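Local coordinates for protein ebony (Drosophila melanogaster, PDB 6DYR) that probably joins beta-alanine to amines such as histamine and dopamine, its C-terminal amine-selecting domain holding the product beta-alanyl-histamine here, at residues Q118-F123 with K154-I159; A29-W34 with T162-L167; T75-D80 with S122-T127. All blocks are in the same frame, centred on the assembly; numbering follows the deposited sequence.

Contact 1 (Q118-F123 with K154-I159); sequences QILHSF and KQFAGI. With HJD (N-[2-(1H-imidazol-5-yl)ethyl]-beta-alaninamide), chain B.
Leu120 and Phe156 pack at about a right angle, the aliphatic chain over one face of the ring. Starting at the root, Leu120 CB lies 3.7 Å from Phe156 CG. CG then stands anti to the backbone N (chi1 -176°), which carries one methyl out over the ring: Leu120 CD1 sits 4.0 Å from the Phe156 centroid and 11° off the ring normal, a CH-pi contact over the centre. The other methyl, Leu120 CD2, turns to Ile159 and comes within 4.3 Å of its CG1. The ring's edge meets main chain instead, with Gln118 O and Ile119 N near its plane.

Backbone bonds fix the register beneath this packing. Leu120 N donates to Gly158 O at 3.0 Å, while Gln118 O takes Ala157 N at 2.8 Å and, more weakly, Gly158 N, so one carbonyl serves two successive amides. At the solvent-facing end a water donates to both Gln118 OE1 and Gln155 O. Gln155, at positive phi, closes a Schellman motif at the end of helix 133-153, and three residues later the chain enters its strand. Ile119 pairs with Gly158 and Leu120 with Ile159, both in parallel register. This is the closing step of a beta-alpha-beta unit, strand 119-127, helix 133-153, strand 158-163, as at the centre of a GNAT-like acyltransferase fold.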
loop_
_atom_site.group_PDB
_atom_site.type_symbol
_atom_site.label_atom_id
_atom_site.label_comp_id
_atom_site.label_asym_id
_atom_site.label_seq_id
_atom_site.Cartn_x
_atom_site.Cartn_y
_atom_site.Cartn_z
ATOM N N GLN A 118 6.066 12.325 -11.296
ATOM C CA GLN A 118 5.954 13.314 -10.232
ATOM C C GLN A 118 5.518 12.701 -8.912
ATOM O O GLN A 118 6.114 12.980 -7.869
ATOM C CB GLN A 118 4.960 14.413 -10.637
ATOM C CG GLN A 118 5.397 15.238 -11.831
ATOM C CD GLN A 118 6.536 16.182 -11.504
ATOM O OE1 GLN A 118 6.845 16.423 -10.334
ATOM N NE2 GLN A 118 7.166 16.726 -12.538
ATOM N N ILE A 119 4.490 11.863 -8.936
ATOM C CA ILE A 119 3.861 11.343 -7.731
ATOM C C ILE A 119 4.164 9.855 -7.649
ATOM O O ILE A 119 3.594 9.051 -8.397
ATOM C CB ILE A 119 2.350 11.604 -7.730
ATOM C CG1 ILE A 119 2.055 13.044 -8.141
ATOM C CG2 ILE A 119 1.777 11.358 -6.364
ATOM C CD1 ILE A 119 0.586 13.344 -8.220
ATOM N N LEU A 120 5.062 9.481 -6.743
ATOM C CA LEU A 120 5.327 8.073 -6.472
ATOM C C LEU A 120 4.248 7.561 -5.524
ATOM O O LEU A 120 4.195 7.959 -4.354
ATOM C CB LEU A 120 6.719 7.889 -5.878
ATOM C CG LEU A 120 7.104 6.425 -5.654
ATOM C CD1 LEU A 120 7.186 5.694 -6.985
ATOM C CD2 LEU A 120 8.406 6.304 -4.887
ATOM N N HIS A 121 3.373 6.696 -6.027
ATOM C CA HIS A 121 2.271 6.159 -5.233
ATOM C C HIS A 121 2.751 4.878 -4.569
ATOM O O HIS A 121 2.873 3.835 -5.217
ATOM C CB HIS A 121 1.040 5.907 -6.098
ATOM C CG HIS A 121 -0.205 5.630 -5.313
ATOM N ND1 HIS A 121 -1.279 4.942 -5.837
ATOM C CD2 HIS A 121 -0.550 5.955 -4.045
ATOM C CE1 HIS A 121 -2.230 4.853 -4.924
ATOM N NE2 HIS A 121 -1.813 5.459 -3.827
ATOM N N SER A 122 3.046 4.959 -3.273
ATOM C CA SER A 122 3.310 3.767 -2.470
ATOM C C SER A 122 1.957 3.198 -2.060
ATOM O O SER A 122 1.449 3.437 -0.964
ATOM C CB SER A 122 4.180 4.103 -1.265
ATOM O OG SER A 122 4.270 3.006 -0.377
ATOM N N PHE A 123 1.354 2.439 -2.975
ATOM C CA PHE A 123 -0.025 2.012 -2.784
ATOM C C PHE A 123 -0.156 0.746 -1.948
ATOM O O PHE A 123 -1.232 0.506 -1.387
ATOM C CB PHE A 123 -0.718 1.811 -4.139
ATOM C CG PHE A 123 -0.295 0.567 -4.864
ATOM C CD1 PHE A 123 0.838 0.565 -5.657
ATOM C CD2 PHE A 123 -1.041 -0.599 -4.765
ATOM C CE1 PHE A 123 1.230 -0.580 -6.329
ATOM C CE2 PHE A 123 -0.654 -1.748 -5.435
ATOM C CZ PHE A 123 0.480 -1.737 -6.220
ATOM N N LYS A 154 14.626 7.705 -8.819
ATOM C CA LYS A 154 13.763 7.778 -9.990
ATOM C C LYS A 154 13.238 9.183 -10.255
ATOM O O LYS A 154 12.450 9.364 -11.190
ATOM C CB LYS A 154 12.593 6.805 -9.837
ATOM C CG LYS A 154 13.014 5.353 -9.650
ATOM C CD LYS A 154 13.502 4.739 -10.952
ATOM C CE LYS A 154 13.813 3.257 -10.778
ATOM N NZ LYS A 154 13.943 2.553 -12.086
ATOM N N GLN A 155 13.640 10.166 -9.445
ATOM C CA GLN A 155 13.356 11.583 -9.684
ATOM C C GLN A 155 11.863 11.898 -9.595
ATOM O O GLN A 155 11.325 12.645 -10.412
ATOM C CB GLN A 155 13.926 12.047 -11.028
ATOM C CG GLN A 155 15.422 11.813 -11.173
ATOM C CD GLN A 155 15.966 12.327 -12.487
ATOM O OE1 GLN A 155 15.383 13.214 -13.110
ATOM N NE2 GLN A 155 17.089 11.766 -12.922
ATOM N N PHE A 156 11.190 11.336 -8.597
ATOM C CA PHE A 156 9.832 11.752 -8.284
ATOM C C PHE A 156 9.862 12.964 -7.360
ATOM O O PHE A 156 10.842 13.215 -6.655
ATOM C CB PHE A 156 9.040 10.609 -7.646
ATOM C CG PHE A 156 8.607 9.559 -8.626
ATOM C CD1 PHE A 156 9.484 8.567 -9.032
ATOM C CD2 PHE A 156 7.329 9.576 -9.158
ATOM C CE1 PHE A 156 9.092 7.607 -9.945
ATOM C CE2 PHE A 156 6.930 8.617 -10.069
ATOM C CZ PHE A 156 7.813 7.631 -10.462
ATOM N N ALA A 157 8.771 13.732 -7.385
ATOM C CA ALA A 157 8.693 14.932 -6.561
ATOM C C ALA A 157 8.340 14.612 -5.117
ATOM O O ALA A 157 8.710 15.366 -4.210
ATOM C CB ALA A 157 7.672 15.910 -7.141
ATOM N N GLY A 158 7.632 13.514 -4.885
ATOM C CA GLY A 158 7.255 13.149 -3.532
ATOM C C GLY A 158 6.613 11.783 -3.509
ATOM O O GLY A 158 6.307 11.193 -4.549
ATOM N N ILE A 159 6.411 11.288 -2.292
ATOM C CA ILE A 159 5.803 9.987 -2.044
ATOM C C ILE A 159 4.373 10.215 -1.580
ATOM O O ILE A 159 4.119 11.070 -0.723
ATOM C CB ILE A 159 6.604 9.179 -1.009
ATOM C CG1 ILE A 159 8.010 8.896 -1.538
ATOM C CG2 ILE A 159 5.887 7.883 -0.663
ATOM C CD1 ILE A 159 8.895 8.162 -0.555
HETATM N N1 HJD B . -5.052 -0.984 0.098
HETATM C C2 HJD B . -4.885 -0.569 1.396
HETATM N N3 HJD B . -1.550 1.056 2.064
HETATM C C4 HJD B . -3.955 0.535 1.772
HETATM N N4 HJD B . 2.455 3.356 2.958
HETATM C C5 HJD B . -2.559 0.012 2.048
HETATM C C6 HJD B . -0.243 0.785 2.121
HETATM C C1 HJD B . -5.693 -1.369 2.142
HETATM C C3 HJD B . -5.937 -1.985 0.100
HETATM C C7 HJD B . 0.708 1.944 1.919
HETATM C C8 HJD B . 1.607 2.177 3.116
HETATM N N2 HJD B . -6.352 -2.253 1.316
HETATM O O1 HJD B . 0.177 -0.357 2.299
HETATM O O HOH W 1 9.745 15.372 -10.009
#

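Contact 2 (A29-W34 with T162-L167); sequences ADLEQW and TNTSPL. With HJD (N-[2-(1H-imidazol-5-yl)ethyl]-beta-alaninamide), chain B.
Asp30 faces Thr164 and Ser165 because its CG stands beside its own backbone N, opposite the carbonyl carbon (chi1 -49°), and chi2 of 66° then spreads the two oxygens along the turn before helix 166-174. Thr164 OG1 sits between its backbone N and carbonyl carbon, which leaves CG2 to meet Leu31. The carboxylate touches carbon directly: Asp30 OD1 lies 3.2 Å from Ser165 CB, and Asp30 OD2 lies 3.3 Å from Pro166 CD. The polar link is a water, which donates to Asp30 OD1 at 2.5 Å and is hydrogen-bonded to Thr164 OG1 at 3.0 Å. Next to this water-mediated link, Leu31 CD1 packs against Thr164 CG2 at 3.7 Å, the two side chains crossing at about a right angle. Replacing Asp30 by alanine is likely to cost the water its carboxylate partner, leaving it Thr164 OG1 among the partners named here, and to open a gap beside Ser165 and Pro166.

Both segments also border the bound beta-alanyl-histamine. Its amide nitrogen N3 donates to Thr162 O at 3.2 Å and 161°, and its imidazole N2 approaches Glu32 OE1 to 2.9 Å. Ser165, at the N-cap position, directs its OG to Thr168. With no direct hydrogen bond between the segments, their polar coupling runs through solvent, and the Asp30 carboxylate beside the helix start probably gains from the helix dipole.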
loop_
_atom_site.group_PDB
_atom_site.type_symbol
_atom_site.label_atom_id
_atom_site.label_comp_id
_atom_site.label_asym_id
_atom_site.label_seq_id
_atom_site.Cartn_x
_atom_site.Cartn_y
_atom_site.Cartn_z
ATOM N N ALA A 29 -6.544 -6.933 7.655
ATOM C CA ALA A 29 -6.637 -5.591 7.104
ATOM C C ALA A 29 -7.690 -4.766 7.829
ATOM O O ALA A 29 -8.758 -5.268 8.195
ATOM C CB ALA A 29 -6.960 -5.658 5.615
ATOM N N ASP A 30 -7.384 -3.481 8.017
ATOM C CA ASP A 30 -8.270 -2.601 8.770
ATOM C C ASP A 30 -9.522 -2.245 7.981
ATOM O O ASP A 30 -10.567 -1.964 8.577
ATOM C CB ASP A 30 -7.515 -1.337 9.178
ATOM C CG ASP A 30 -6.166 -1.644 9.804
ATOM O OD1 ASP A 30 -5.284 -2.171 9.091
ATOM O OD2 ASP A 30 -5.990 -1.364 11.012
ATOM N N LEU A 31 -9.441 -2.240 6.652
ATOM C CA LEU A 31 -10.606 -1.964 5.821
ATOM C C LEU A 31 -11.339 -3.238 5.418
ATOM O O LEU A 31 -12.575 -3.265 5.409
ATOM C CB LEU A 31 -10.192 -1.188 4.569
ATOM C CG LEU A 31 -9.793 0.277 4.742
ATOM C CD1 LEU A 31 -9.494 0.896 3.385
ATOM C CD2 LEU A 31 -10.890 1.052 5.451
ATOM N N GLU A 32 -10.593 -4.297 5.091
ATOM C CA GLU A 32 -11.188 -5.537 4.604
ATOM C C GLU A 32 -11.938 -6.295 5.691
ATOM O O GLU A 32 -12.826 -7.092 5.366
ATOM C CB GLU A 32 -10.103 -6.437 4.001
ATOM C CG GLU A 32 -9.607 -6.007 2.625
ATOM C CD GLU A 32 -8.695 -4.787 2.643
ATOM O OE1 GLU A 32 -8.013 -4.550 1.624
ATOM O OE2 GLU A 32 -8.657 -4.060 3.658
ATOM N N GLN A 33 -11.596 -6.078 6.964
ATOM C CA GLN A 33 -12.278 -6.788 8.042
ATOM C C GLN A 33 -13.759 -6.438 8.095
ATOM O O GLN A 33 -14.571 -7.241 8.568
ATOM C CB GLN A 33 -11.616 -6.471 9.381
ATOM C CG GLN A 33 -11.678 -4.997 9.749
ATOM C CD GLN A 33 -11.006 -4.687 11.069
ATOM O OE1 GLN A 33 -10.485 -3.588 11.267
ATOM N NE2 GLN A 33 -11.017 -5.650 11.983
ATOM N N TRP A 34 -14.129 -5.256 7.614
ATOM C CA TRP A 34 -15.511 -4.808 7.667
ATOM C C TRP A 34 -16.322 -5.242 6.455
ATOM O O TRP A 34 -17.552 -5.126 6.478
ATOM C CB TRP A 34 -15.553 -3.285 7.819
ATOM C CG TRP A 34 -14.696 -2.826 8.953
ATOM C CD1 TRP A 34 -13.538 -2.113 8.872
ATOM C CD2 TRP A 34 -14.911 -3.088 10.344
ATOM N NE1 TRP A 34 -13.024 -1.901 10.131
ATOM C CE2 TRP A 34 -13.849 -2.491 11.050
ATOM C CE3 TRP A 34 -15.903 -3.762 11.061
ATOM C CZ2 TRP A 34 -13.755 -2.548 12.438
ATOM C CZ3 TRP A 34 -15.807 -3.817 12.435
ATOM C CH2 TRP A 34 -14.741 -3.214 13.110
ATOM N N THR A 162 -1.977 6.291 1.018
ATOM C CA THR A 162 -3.069 6.285 1.981
ATOM C C THR A 162 -2.789 5.192 3.000
ATOM O O THR A 162 -2.693 4.013 2.640
ATOM C CB THR A 162 -4.412 6.053 1.294
ATOM O OG1 THR A 162 -4.669 7.135 0.398
ATOM C CG2 THR A 162 -5.535 5.988 2.315
ATOM N N ASN A 163 -2.641 5.583 4.259
ATOM C CA ASN A 163 -2.296 4.657 5.328
ATOM C C ASN A 163 -3.556 4.287 6.095
ATOM O O ASN A 163 -4.255 5.164 6.615
ATOM C CB ASN A 163 -1.237 5.266 6.243
ATOM C CG ASN A 163 0.128 5.292 5.593
ATOM O OD1 ASN A 163 0.581 4.287 5.054
ATOM N ND2 ASN A 163 0.777 6.446 5.613
ATOM N N THR A 164 -3.842 2.988 6.158
ATOM C CA THR A 164 -5.104 2.490 6.679
ATOM C C THR A 164 -4.970 1.740 7.994
ATOM O O THR A 164 -5.993 1.365 8.578
ATOM C CB THR A 164 -5.772 1.579 5.642
ATOM O OG1 THR A 164 -4.819 0.614 5.177
ATOM C CG2 THR A 164 -6.269 2.401 4.460
ATOM N N SER A 165 -3.752 1.505 8.473
ATOM C CA SER A 165 -3.572 0.898 9.780
ATOM C C SER A 165 -2.951 1.904 10.740
ATOM O O SER A 165 -2.230 2.812 10.314
ATOM C CB SER A 165 -2.681 -0.349 9.709
ATOM O OG SER A 165 -1.344 -0.011 9.388
ATOM N N PRO A 166 -3.223 1.782 12.041
ATOM C CA PRO A 166 -2.611 2.714 13.001
ATOM C C PRO A 166 -1.091 2.704 12.978
ATOM O O PRO A 166 -0.474 3.742 13.244
ATOM C CB PRO A 166 -3.163 2.230 14.350
ATOM C CG PRO A 166 -4.448 1.544 14.004
ATOM C CD PRO A 166 -4.201 0.885 12.682
ATOM N N LEU A 167 -0.461 1.569 12.658
ATOM C CA LEU A 167 0.998 1.513 12.659
ATOM C C LEU A 167 1.581 2.287 11.482
ATOM O O LEU A 167 2.487 3.111 11.658
ATOM C CB LEU A 167 1.475 0.062 12.632
ATOM C CG LEU A 167 2.992 -0.109 12.504
ATOM C CD1 LEU A 167 3.721 0.671 13.597
ATOM C CD2 LEU A 167 3.377 -1.583 12.546
HETATM N N1 HJD B . -5.052 -0.984 0.098
HETATM C C2 HJD B . -4.885 -0.569 1.396
HETATM N N3 HJD B . -1.550 1.056 2.064
HETATM C C4 HJD B . -3.955 0.535 1.772
HETATM N N4 HJD B . 2.455 3.356 2.958
HETATM C C5 HJD B . -2.559 0.012 2.048
HETATM C C6 HJD B . -0.243 0.785 2.121
HETATM C C1 HJD B . -5.693 -1.369 2.142
HETATM C C3 HJD B . -5.937 -1.985 0.100
HETATM C C7 HJD B . 0.708 1.944 1.919
HETATM C C8 HJD B . 1.607 2.177 3.116
HETATM N N2 HJD B . -6.352 -2.253 1.316
HETATM O O1 HJD B . 0.177 -0.357 2.299
HETATM O O HOH W 2 -4.778 -2.034 6.664
#

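Contact 3 (T75-D80 with S122-T127); sequences TALNFD and SFMMGT. With HJD (N-[2-(1H-imidazol-5-yl)ethyl]-beta-alaninamide), chain B.
Leu77 N donates to Met124 O at 2.8 Å, and two further bonds join Thr75 and Gly126: Thr75 N to Gly126 O at 2.9 Å, and Gly126 N to Thr75 O at 3.0 Å, the latter nearly straight with the donor in the carbonyl plane. Leu77 O is shared less firmly, taking weak bonds from both Phe123 N and Met124 N. Two residues thus face one, a classic beta bulge in antiparallel strands whose short axes run at 171°. A bulge in this central strand is a recurrent feature of the GNAT fold, where nearby amides bind the acyl carbonyl; in keeping with that, Met125 N here makes a weak bond of 2.9 Å to the amide oxygen O1 of beta-alanyl-histamine.

Outward from the backbone, the Phe123 ring folds back across the neighbouring strand, its CG lying between the backbone N and the carbonyl carbon (chi1 74°). Its CZ then reaches Leu77 CB at 3.5 Å. The Phe79 ring lies nearly parallel to it, planes at 16°, but slid aside, with centroids 5.4 Å apart and little overlap. Leu77 and Met124 lie side by side on the face covered by helix 14-25. On the other face, under helix 133-153, Met125 bends at its last torsion to bring CE within 3.9 Å of Ala76 CB.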
loop_
_atom_site.group_PDB
_atom_site.type_symbol
_atom_site.label_atom_id
_atom_site.label_comp_id
_atom_site.label_asym_id
_atom_site.label_seq_id
_atom_site.Cartn_x
_atom_site.Cartn_y
_atom_site.Cartn_z
ATOM N N THR A 75 7.611 -6.272 1.212
ATOM C CA THR A 75 7.530 -5.759 -0.145
ATOM C C THR A 75 6.824 -4.412 -0.141
ATOM O O THR A 75 5.944 -4.150 0.684
ATOM C CB THR A 75 6.804 -6.735 -1.078
ATOM O OG1 THR A 75 6.778 -6.196 -2.403
ATOM C CG2 THR A 75 5.378 -6.976 -0.602
ATOM N N ALA A 76 7.241 -3.554 -1.067
ATOM C CA ALA A 76 6.649 -2.232 -1.257
ATOM C C ALA A 76 6.287 -2.110 -2.733
ATOM O O ALA A 76 7.162 -1.934 -3.584
ATOM C CB ALA A 76 7.599 -1.124 -0.823
ATOM N N LEU A 77 5.001 -2.225 -3.032
ATOM C CA LEU A 77 4.513 -2.116 -4.398
ATOM C C LEU A 77 4.230 -0.650 -4.697
ATOM O O LEU A 77 3.411 -0.018 -4.019
ATOM C CB LEU A 77 3.261 -2.971 -4.587
ATOM C CG LEU A 77 3.364 -4.390 -4.021
ATOM C CD1 LEU A 77 2.117 -5.192 -4.350
ATOM C CD2 LEU A 77 4.611 -5.097 -4.535
ATOM N N ASN A 78 4.914 -0.109 -5.701
ATOM C CA ASN A 78 4.819 1.301 -6.035
ATOM C C ASN A 78 4.441 1.468 -7.496
ATOM O O ASN A 78 4.845 0.680 -8.354
ATOM C CB ASN A 78 6.135 2.039 -5.773
ATOM C CG ASN A 78 6.659 1.812 -4.377
ATOM O OD1 ASN A 78 6.040 2.225 -3.398
ATOM N ND2 ASN A 78 7.813 1.161 -4.276
ATOM N N PHE A 79 3.663 2.513 -7.766
ATOM C CA PHE A 79 3.374 2.957 -9.119
ATOM C C PHE A 79 3.508 4.470 -9.179
ATOM O O PHE A 79 3.415 5.162 -8.163
ATOM C CB PHE A 79 1.962 2.567 -9.573
ATOM C CG PHE A 79 1.855 1.178 -10.128
ATOM C CD1 PHE A 79 2.575 0.805 -11.252
ATOM C CD2 PHE A 79 1.004 0.255 -9.547
ATOM C CE1 PHE A 79 2.465 -0.474 -11.766
ATOM C CE2 PHE A 79 0.888 -1.019 -10.056
ATOM C CZ PHE A 79 1.616 -1.385 -11.167
ATOM N N ASP A 80 3.740 4.976 -10.385
ATOM C CA ASP A 80 3.476 6.381 -10.655
ATOM C C ASP A 80 1.985 6.624 -10.480
ATOM O O ASP A 80 1.163 5.936 -11.092
ATOM C CB ASP A 80 3.930 6.739 -12.073
ATOM C CG ASP A 80 3.848 8.237 -12.371
ATOM O OD1 ASP A 80 3.100 8.969 -11.689
ATOM O OD2 ASP A 80 4.534 8.682 -13.315
ATOM N N SER A 122 3.046 4.959 -3.273
ATOM C CA SER A 122 3.310 3.767 -2.470
ATOM C C SER A 122 1.957 3.198 -2.060
ATOM O O SER A 122 1.449 3.437 -0.964
ATOM C CB SER A 122 4.180 4.103 -1.265
ATOM O OG SER A 122 4.270 3.006 -0.377
ATOM N N PHE A 123 1.354 2.439 -2.975
ATOM C CA PHE A 123 -0.025 2.012 -2.784
ATOM C C PHE A 123 -0.156 0.746 -1.948
ATOM O O PHE A 123 -1.232 0.506 -1.387
ATOM C CB PHE A 123 -0.718 1.811 -4.139
ATOM C CG PHE A 123 -0.295 0.567 -4.864
ATOM C CD1 PHE A 123 0.838 0.565 -5.657
ATOM C CD2 PHE A 123 -1.041 -0.599 -4.765
ATOM C CE1 PHE A 123 1.230 -0.580 -6.329
ATOM C CE2 PHE A 123 -0.654 -1.748 -5.435
ATOM C CZ PHE A 123 0.480 -1.737 -6.220
ATOM N N MET A 124 0.896 -0.060 -1.835
ATOM C CA MET A 124 0.793 -1.284 -1.053
ATOM C C MET A 124 2.133 -1.593 -0.404
ATOM O O MET A 124 3.186 -1.459 -1.033
ATOM C CB MET A 124 0.328 -2.462 -1.918
ATOM C CG MET A 124 -0.566 -3.452 -1.181
ATOM S SD MET A 124 -1.634 -4.413 -2.274
ATOM C CE MET A 124 -2.761 -3.154 -2.867
ATOM N N MET A 125 2.080 -2.002 0.861
ATOM C CA MET A 125 3.262 -2.356 1.632
ATOM C C MET A 125 2.891 -3.493 2.570
ATOM O O MET A 125 1.905 -3.392 3.305
ATOM C CB MET A 125 3.788 -1.147 2.417
ATOM C CG MET A 125 5.129 -1.358 3.088
ATOM S SD MET A 125 5.846 0.181 3.703
ATOM C CE MET A 125 6.213 1.040 2.175
ATOM N N GLY A 126 3.663 -4.576 2.532
ATOM C CA GLY A 126 3.361 -5.740 3.339
ATOM C C GLY A 126 4.620 -6.369 3.897
ATOM O O GLY A 126 5.727 -6.176 3.385
ATOM N N THR A 127 4.429 -7.127 4.976
ATOM C CA THR A 127 5.489 -7.900 5.602
ATOM C C THR A 127 5.015 -9.331 5.801
ATOM O O THR A 127 3.815 -9.616 5.782
ATOM C CB THR A 127 5.915 -7.304 6.948
ATOM O OG1 THR A 127 4.760 -7.132 7.776
ATOM C CG2 THR A 127 6.600 -5.968 6.752
HETATM N N1 HJD B . -5.052 -0.984 0.098
HETATM C C2 HJD B . -4.885 -0.569 1.396
HETATM N N3 HJD B . -1.550 1.056 2.064
HETATM C C4 HJD B . -3.955 0.535 1.772
HETATM N N4 HJD B . 2.455 3.356 2.958
HETATM C C5 HJD B . -2.559 0.012 2.048
HETATM C C6 HJD B . -0.243 0.785 2.121
HETATM C C1 HJD B . -5.693 -1.369 2.142
HETATM C C3 HJD B . -5.937 -1.985 0.100
HETATM C C7 HJD B . 0.708 1.944 1.919
HETATM C C8 HJD B . 1.607 2.177 3.116
HETATM N N2 HJD B . -6.352 -2.253 1.316
HETATM O O1 HJD B . 0.177 -0.357 2.299
#

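All three contacts belong to one mixed sheet. Strand 119-127 is common to contacts 1 and 3, whose centres lie about 11 Å apart and which share Ser122 and Phe123; it pairs antiparallel with 71-80 and parallel with 158-163. Strand 158-163 leads from contact 1 into contact 2, about 22 Å away between centres and across the centre of the chain. The centres of contacts 2 and 3 lie about 14 Å apart, and the two do not touch. Along the chain, the loop closed by 29-34 and 162-167 encloses the other two contacts. Each touches the bound beta-alanyl-histamine, so the central parallel strands and the early loop together frame its site.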